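Local coordinates for major capsid protein (Norovirus Hu/GI.7/TCH-060/USA/2003, PDB 4P25), which forms the norovirus capsid and, through its protruding P domain, binds histo-blood group antigens such as the Lewis Y glycan, at residues 64-69 / 154-159; 108-113 / 125-130. One frame throughout, in Å; residues are numbered along the deposited sequence.

Interaction 1: residues 64-69 / 154-159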
loop_
_atom_site.group_PDB
_atom_site.type_symbol
_atom_site.label_atom_id
_atom_site.label_comp_id
_atom_site.label_asym_id
_atom_site.label_seq_id
_atom_site.Cartn_x
_atom_site.Cartn_y
_atom_site.Cartn_z
ATOM N N VAL A 64 3.549 -5.481 -0.349
ATOM C CA VAL A 64 3.377 -6.406 0.781
ATOM C C VAL A 64 2.465 -7.598 0.470
ATOM O O VAL A 64 1.307 -7.424 0.065
ATOM C CB VAL A 64 2.826 -5.641 2.001
ATOM C CG1 VAL A 64 2.381 -6.599 3.114
ATOM C CG2 VAL A 64 3.863 -4.630 2.507
ATOM N N ALA A 65 2.996 -8.803 0.661
ATOM C CA ALA A 65 2.255 -10.063 0.451
ATOM C C ALA A 65 1.732 -10.212 -0.973
ATOM O O ALA A 65 0.560 -10.539 -1.193
ATOM C CB ALA A 65 1.119 -10.224 1.470
ATOM N N ARG A 66 2.613 -9.979 -1.938
ATOM C CA ARG A 66 2.267 -10.138 -3.340
ATOM C C ARG A 66 3.172 -11.175 -3.975
ATOM O O ARG A 66 4.245 -11.480 -3.448
ATOM C CB ARG A 66 2.356 -8.800 -4.067
ATOM C CG ARG A 66 1.464 -7.749 -3.422
ATOM C CD ARG A 66 1.411 -6.504 -4.248
ATOM N NE ARG A 66 0.606 -6.701 -5.445
ATOM C CZ ARG A 66 0.605 -5.875 -6.485
ATOM N NH1 ARG A 66 1.381 -4.796 -6.479
ATOM N NH2 ARG A 66 -0.161 -6.136 -7.535
ATOM N N ILE A 67 2.704 -11.745 -5.084
ATOM C CA ILE A 67 3.411 -12.808 -5.783
ATOM C C ILE A 67 3.346 -12.548 -7.278
ATOM O O ILE A 67 2.313 -12.113 -7.802
ATOM C CB ILE A 67 2.783 -14.192 -5.492
ATOM C CG1 ILE A 67 2.855 -14.524 -3.998
ATOM C CG2 ILE A 67 3.484 -15.288 -6.287
ATOM C CD1 ILE A 67 2.176 -15.825 -3.629
ATOM N N ARG A 68 4.453 -12.799 -7.965
ATOM C CA ARG A 68 4.461 -12.740 -9.420
ATOM C C ARG A 68 5.250 -13.923 -9.954
ATOM O O ARG A 68 6.259 -14.323 -9.374
ATOM C CB ARG A 68 5.061 -11.423 -9.921
ATOM C CG ARG A 68 4.933 -11.240 -11.430
ATOM C CD ARG A 68 5.353 -9.848 -11.857
ATOM N NE ARG A 68 5.240 -9.656 -13.304
ATOM C CZ ARG A 68 5.278 -8.468 -13.904
ATOM N NH1 ARG A 68 5.411 -7.356 -13.181
ATOM N NH2 ARG A 68 5.171 -8.383 -15.223
ATOM N N GLY A 69 4.783 -14.488 -11.058
ATOM C CA GLY A 69 5.496 -15.594 -11.665
ATOM C C GLY A 69 4.886 -16.050 -12.967
ATOM O O GLY A 69 3.820 -15.590 -13.380
ATOM N N ASP A 154 2.409 -14.762 -17.468
ATOM C CA ASP A 154 2.924 -13.911 -16.401
ATOM C C ASP A 154 1.775 -13.438 -15.511
ATOM O O ASP A 154 0.979 -12.589 -15.913
ATOM C CB ASP A 154 3.647 -12.734 -17.067
ATOM C CG ASP A 154 4.308 -11.774 -16.078
ATOM O OD1 ASP A 154 4.328 -12.029 -14.854
ATOM O OD2 ASP A 154 4.828 -10.743 -16.566
ATOM N N GLN A 155 1.697 -13.993 -14.302
ATOM C CA GLN A 155 0.622 -13.674 -13.364
ATOM C C GLN A 155 1.142 -12.845 -12.200
ATOM O O GLN A 155 2.161 -13.184 -11.592
ATOM C CB GLN A 155 -0.015 -14.956 -12.812
ATOM C CG GLN A 155 -0.738 -15.815 -13.842
ATOM C CD GLN A 155 -2.092 -15.251 -14.264
ATOM O OE1 GLN A 155 -2.861 -14.748 -13.441
ATOM N NE2 GLN A 155 -2.387 -15.341 -15.556
ATOM N N LEU A 156 0.440 -11.756 -11.891
ATOM C CA LEU A 156 0.797 -10.892 -10.775
ATOM C C LEU A 156 -0.400 -10.745 -9.869
ATOM O O LEU A 156 -1.512 -10.491 -10.329
ATOM C CB LEU A 156 1.237 -9.515 -11.282
ATOM C CG LEU A 156 1.368 -8.369 -10.271
ATOM C CD1 LEU A 156 2.447 -8.655 -9.242
ATOM C CD2 LEU A 156 1.665 -7.073 -11.009
ATOM N N GLY A 157 -0.176 -10.912 -8.572
ATOM C CA GLY A 157 -1.292 -10.845 -7.651
ATOM C C GLY A 157 -0.970 -10.620 -6.194
ATOM O O GLY A 157 0.179 -10.402 -5.803
ATOM N N THR A 158 -2.028 -10.679 -5.396
ATOM C CA THR A 158 -1.982 -10.327 -3.987
ATOM C C THR A 158 -2.665 -11.405 -3.157
ATOM O O THR A 158 -3.693 -11.951 -3.564
ATOM C CB THR A 158 -2.693 -8.976 -3.770
ATOM O OG1 THR A 158 -2.058 -7.970 -4.573
ATOM C CG2 THR A 158 -2.650 -8.554 -2.310
ATOM N N LEU A 159 -2.090 -11.722 -2.000
ATOM C CA LEU A 159 -2.737 -12.628 -1.051
ATOM C C LEU A 159 -4.117 -12.093 -0.687
ATOM O O LEU A 159 -4.241 -10.966 -0.205
ATOM C CB LEU A 159 -1.883 -12.762 0.212
ATOM C CG LEU A 159 -2.391 -13.750 1.265
ATOM C CD1 LEU A 159 -2.380 -15.167 0.713
ATOM C CD2 LEU A 159 -1.557 -13.650 2.533
HETATM O O HOH W 1 -2.870 -7.585 -7.122
#

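Interaction 2: residues 108-113 / 125-130. With FUC (alpha-L-fucopyranose), chain E; GAL (beta-D-galactopyranose), chain B.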
loop_
_atom_site.group_PDB
_atom_site.type_symbol
_atom_site.label_atom_id
_atom_site.label_comp_id
_atom_site.label_asym_id
_atom_site.label_seq_id
_atom_site.Cartn_x
_atom_site.Cartn_y
_atom_site.Cartn_z
ATOM N N ASP A 108 -2.927 -22.652 4.064
ATOM C CA ASP A 108 -3.167 -22.462 2.645
ATOM C C ASP A 108 -3.288 -20.976 2.340
ATOM O O ASP A 108 -3.837 -20.206 3.137
ATOM C CB ASP A 108 -4.449 -23.167 2.211
ATOM C CG ASP A 108 -4.247 -24.645 1.920
ATOM O OD1 ASP A 108 -3.260 -25.247 2.400
ATOM O OD2 ASP A 108 -5.110 -25.206 1.213
ATOM N N TRP A 109 -2.766 -20.576 1.188
ATOM C CA TRP A 109 -2.945 -19.227 0.682
ATOM C C TRP A 109 -3.913 -19.233 -0.483
ATOM O O TRP A 109 -3.991 -20.203 -1.232
ATOM C CB TRP A 109 -1.618 -18.648 0.192
ATOM C CG TRP A 109 -0.606 -18.425 1.256
ATOM C CD1 TRP A 109 -0.796 -18.478 2.608
ATOM C CD2 TRP A 109 0.770 -18.101 1.054
ATOM N NE1 TRP A 109 0.389 -18.208 3.259
ATOM C CE2 TRP A 109 1.366 -17.975 2.325
ATOM C CE3 TRP A 109 1.563 -17.908 -0.085
ATOM C CZ2 TRP A 109 2.717 -17.661 2.489
ATOM C CZ3 TRP A 109 2.901 -17.599 0.078
ATOM C CH2 TRP A 109 3.468 -17.483 1.354
ATOM N N HIS A 110 -4.640 -18.135 -0.637
ATOM C CA HIS A 110 -5.502 -17.944 -1.785
ATOM C C HIS A 110 -5.172 -16.580 -2.355
ATOM O O HIS A 110 -5.422 -15.551 -1.729
ATOM C CB HIS A 110 -6.955 -18.088 -1.354
ATOM C CG HIS A 110 -7.212 -19.371 -0.626
ATOM N ND1 HIS A 110 -7.258 -19.450 0.750
ATOM C CD2 HIS A 110 -7.503 -20.614 -1.084
ATOM C CE1 HIS A 110 -7.535 -20.691 1.107
ATOM N NE2 HIS A 110 -7.690 -21.416 0.014
ATOM N N VAL A 111 -4.561 -16.596 -3.537
ATOM C CA VAL A 111 -3.888 -15.429 -4.093
ATOM C C VAL A 111 -4.594 -15.022 -5.367
ATOM O O VAL A 111 -4.756 -15.835 -6.280
ATOM C CB VAL A 111 -2.420 -15.776 -4.429
ATOM C CG1 VAL A 111 -1.667 -14.542 -4.913
ATOM C CG2 VAL A 111 -1.718 -16.397 -3.218
ATOM N N SER A 112 -5.030 -13.767 -5.436
ATOM C CA SER A 112 -5.772 -13.298 -6.608
ATOM C C SER A 112 -4.853 -12.618 -7.607
ATOM O O SER A 112 -4.272 -11.569 -7.314
ATOM C CB SER A 112 -6.886 -12.348 -6.194
ATOM O OG SER A 112 -7.693 -12.036 -7.317
ATOM N N THR A 113 -4.726 -13.216 -8.791
ATOM C CA THR A 113 -3.791 -12.708 -9.798
ATOM C C THR A 113 -4.453 -12.330 -11.123
ATOM O O THR A 113 -5.545 -12.803 -11.454
ATOM C CB THR A 113 -2.680 -13.732 -10.099
ATOM O OG1 THR A 113 -3.241 -14.890 -10.721
ATOM C CG2 THR A 113 -1.978 -14.151 -8.827
ATOM N N MET A 125 -9.294 -12.318 -13.612
ATOM C CA MET A 125 -8.714 -12.776 -12.353
ATOM C C MET A 125 -8.666 -14.293 -12.248
ATOM O O MET A 125 -9.583 -14.989 -12.683
ATOM C CB MET A 125 -9.492 -12.214 -11.154
ATOM C CG MET A 125 -9.765 -10.719 -11.205
ATOM S SD MET A 125 -8.288 -9.701 -11.434
ATOM C CE MET A 125 -7.366 -10.096 -9.950
ATOM N N SER A 126 -7.585 -14.791 -11.663
ATOM C CA SER A 126 -7.490 -16.194 -11.277
ATOM C C SER A 126 -7.190 -16.239 -9.787
ATOM O O SER A 126 -6.407 -15.430 -9.278
ATOM C CB SER A 126 -6.364 -16.888 -12.048
ATOM O OG SER A 126 -6.595 -16.851 -13.445
ATOM N N ARG A 127 -7.814 -17.169 -9.073
ATOM C CA ARG A 127 -7.457 -17.385 -7.681
ATOM C C ARG A 127 -6.551 -18.606 -7.608
ATOM O O ARG A 127 -6.953 -19.720 -7.981
ATOM C CB ARG A 127 -8.697 -17.558 -6.798
ATOM C CG ARG A 127 -8.409 -17.360 -5.303
ATOM C CD ARG A 127 -9.585 -17.799 -4.433
ATOM N NE ARG A 127 -9.736 -19.252 -4.456
ATOM C CZ ARG A 127 -10.872 -19.907 -4.223
ATOM N NH1 ARG A 127 -11.995 -19.251 -3.937
ATOM N NH2 ARG A 127 -10.887 -21.230 -4.285
ATOM N N LEU A 128 -5.314 -18.382 -7.168
ATOM C CA LEU A 128 -4.347 -19.461 -7.010
ATOM C C LEU A 128 -4.409 -19.986 -5.588
ATOM O O LEU A 128 -4.198 -19.238 -4.628
ATOM C CB LEU A 128 -2.936 -18.976 -7.331
ATOM C CG LEU A 128 -2.800 -18.167 -8.631
ATOM C CD1 LEU A 128 -1.340 -17.856 -8.917
ATOM C CD2 LEU A 128 -3.449 -18.889 -9.817
ATOM N N ASP A 129 -4.721 -21.269 -5.459
ATOM C CA ASP A 129 -4.835 -21.905 -4.161
ATOM C C ASP A 129 -3.541 -22.672 -3.880
ATOM O O ASP A 129 -3.213 -23.653 -4.549
ATOM C CB ASP A 129 -6.088 -22.784 -4.133
ATOM C CG ASP A 129 -7.349 -21.991 -4.482
ATOM O OD1 ASP A 129 -7.479 -20.843 -3.995
ATOM O OD2 ASP A 129 -8.193 -22.491 -5.257
ATOM N N VAL A 130 -2.796 -22.182 -2.895
ATOM C CA VAL A 130 -1.426 -22.627 -2.658
ATOM C C VAL A 130 -1.287 -23.303 -1.305
ATOM O O VAL A 130 -1.665 -22.728 -0.275
ATOM C CB VAL A 130 -0.456 -21.428 -2.692
ATOM C CG1 VAL A 130 0.975 -21.881 -2.442
ATOM C CG2 VAL A 130 -0.573 -20.685 -4.019
HETATM C C1 FUC E . -10.459 -23.564 -0.169
HETATM C C2 FUC E . -10.476 -23.209 -1.647
HETATM C C3 FUC E . -11.576 -23.992 -2.344
HETATM C C4 FUC E . -12.898 -23.753 -1.633
HETATM C C5 FUC E . -12.746 -24.077 -0.155
HETATM C C6 FUC E . -14.074 -23.829 0.561
HETATM O O2 FUC E . -9.209 -23.539 -2.234
HETATM O O3 FUC E . -11.681 -23.560 -3.709
HETATM O O4 FUC E . -13.282 -22.379 -1.785
HETATM O O5 FUC E . -11.729 -23.242 0.415
HETATM C C1 GAL B . -10.615 -26.471 1.828
HETATM C C2 GAL B . -9.854 -25.246 1.347
HETATM C C3 GAL B . -8.359 -25.506 1.444
HETATM C C4 GAL B . -8.011 -25.938 2.859
HETATM C C5 GAL B . -8.874 -27.124 3.255
HETATM C C6 GAL B . -8.528 -27.554 4.683
HETATM O O2 GAL B . -10.204 -24.968 -0.017
HETATM O O3 GAL B . -7.641 -24.306 1.119
HETATM O O4 GAL B . -8.247 -24.849 3.764
HETATM O O5 GAL B . -10.258 -26.752 3.189
HETATM O O6 GAL B . -9.074 -28.851 4.936
#

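Interaction 1: residues 64-69 / 154-159
Arg66 to Gly69 run antiparallel to Gln155 to Thr158, the axes of the two strand segments 4.7 Å apart, with Ile67-Gly157 and Gly69-Gln155 as hydrogen-bonded pairs and Arg66-Thr158 and Arg68-Leu156 as non-hydrogen-bonded pairs between them. A further bond from Leu159 N to Ala65 O, 3.0 Å long, extends the pairing past the start of strand 66-73. Arg68, Leu156, Arg66 and Thr158 share one face of the sheet. Arg68 is extended from CG to NE and turns the side of its guanidinium to Asp154: NE meets OD1 of Asp154 at 3.0 Å, and NH2 meets OD2 of Asp154 at 2.7 Å. The two planes lie only 25° apart, and both oxygens are met on their syn side. Leu156 stands between the arginines, CD1 at 3.9 Å from Arg68 CB and also over one face of the Arg66 guanidinium. The Arg66 chain bends at chi3 (73°), which brings NE to a weak 3.1 Å hydrogen bond with Thr158 OG1. A water joins Arg66 NH2 to the same hydroxyl, while Arg66 NH1 binds Ser62 O. On the other face Ile67 packs on Val111. With NE and NH2 held by Asp154 and NH1 by Leu85 O, the rotation of the Arg68 guanidinium is fixed, and the paired charges probably offset one another beside the apolar Leu156.

Interaction 2: residues 108-113 / 125-130
His110 and Asp129 face each other as a non-hydrogen-bonded pair, and Asp129 OD1 comes to the edge of the imidazole, 2.9 Å from His110 CD2, with carboxylate and ring planes 68° apart. The same carboxylate is held side-on by Arg127, two residues earlier on its strand: NE bonds to OD1 of Asp129 at 2.8 Å and NH2 to OD2 of Asp129 at 3.1 Å. The bend of the Arg127 chain at chi3 (70°) lays the guanidinium beside Asp129, its edge toward the fucose. Arg127 NH2 makes a weak, poorly directed hydrogen bond to fucose O3. His110 turns CG away from its carbonyl carbon (chi1 -53°), and from there NE2 reaches galactose O3 at 3.1 Å; that hydroxyl donates to Asp108 OD2 at 2.7 Å. Trp161 stacks on the His110 ring. Strands 108-115 and 125-130 form a beta hairpin at one edge of an antiparallel sheet of the P domain, and the face bearing His110, Arg127 and Asp129 lines the glycan pocket, which Ser163 and Pro164 extend by binding the galactose. The opposite face is largely apolar: Trp109 packs on Val130 through their CB atoms, Val111 lies beside Leu128, and Thr113 CG2 meets Leu128 CD1 at 3.8 Å. Thr113 OG1 bonds to Gln155 OE1. Farther along, Met125 CE curls back to 3.3 Å from Ser112 OG.

Overall arrangement
From the N terminus, strand 66-73 comes first, but its partner in interaction 1 is reached only 85 residues later, when strand 154-163 closes a long loop without helix. Within that loop the chain forms the hairpin of interaction 2, where strand 125-130 returns along strand 108-115 after a short connection. Interaction 2 is thus enclosed by interaction 1 along the chain, and the two do not cross. In space their centres are about 9 Å apart, because strand 154-163 runs between strands 66-73 and 108-115: Thr158 O accepts from Ser112 N. Together they set four neighbouring strands of one antiparallel sheet, from 66-73 to the glycan-binding edge strand 125-130.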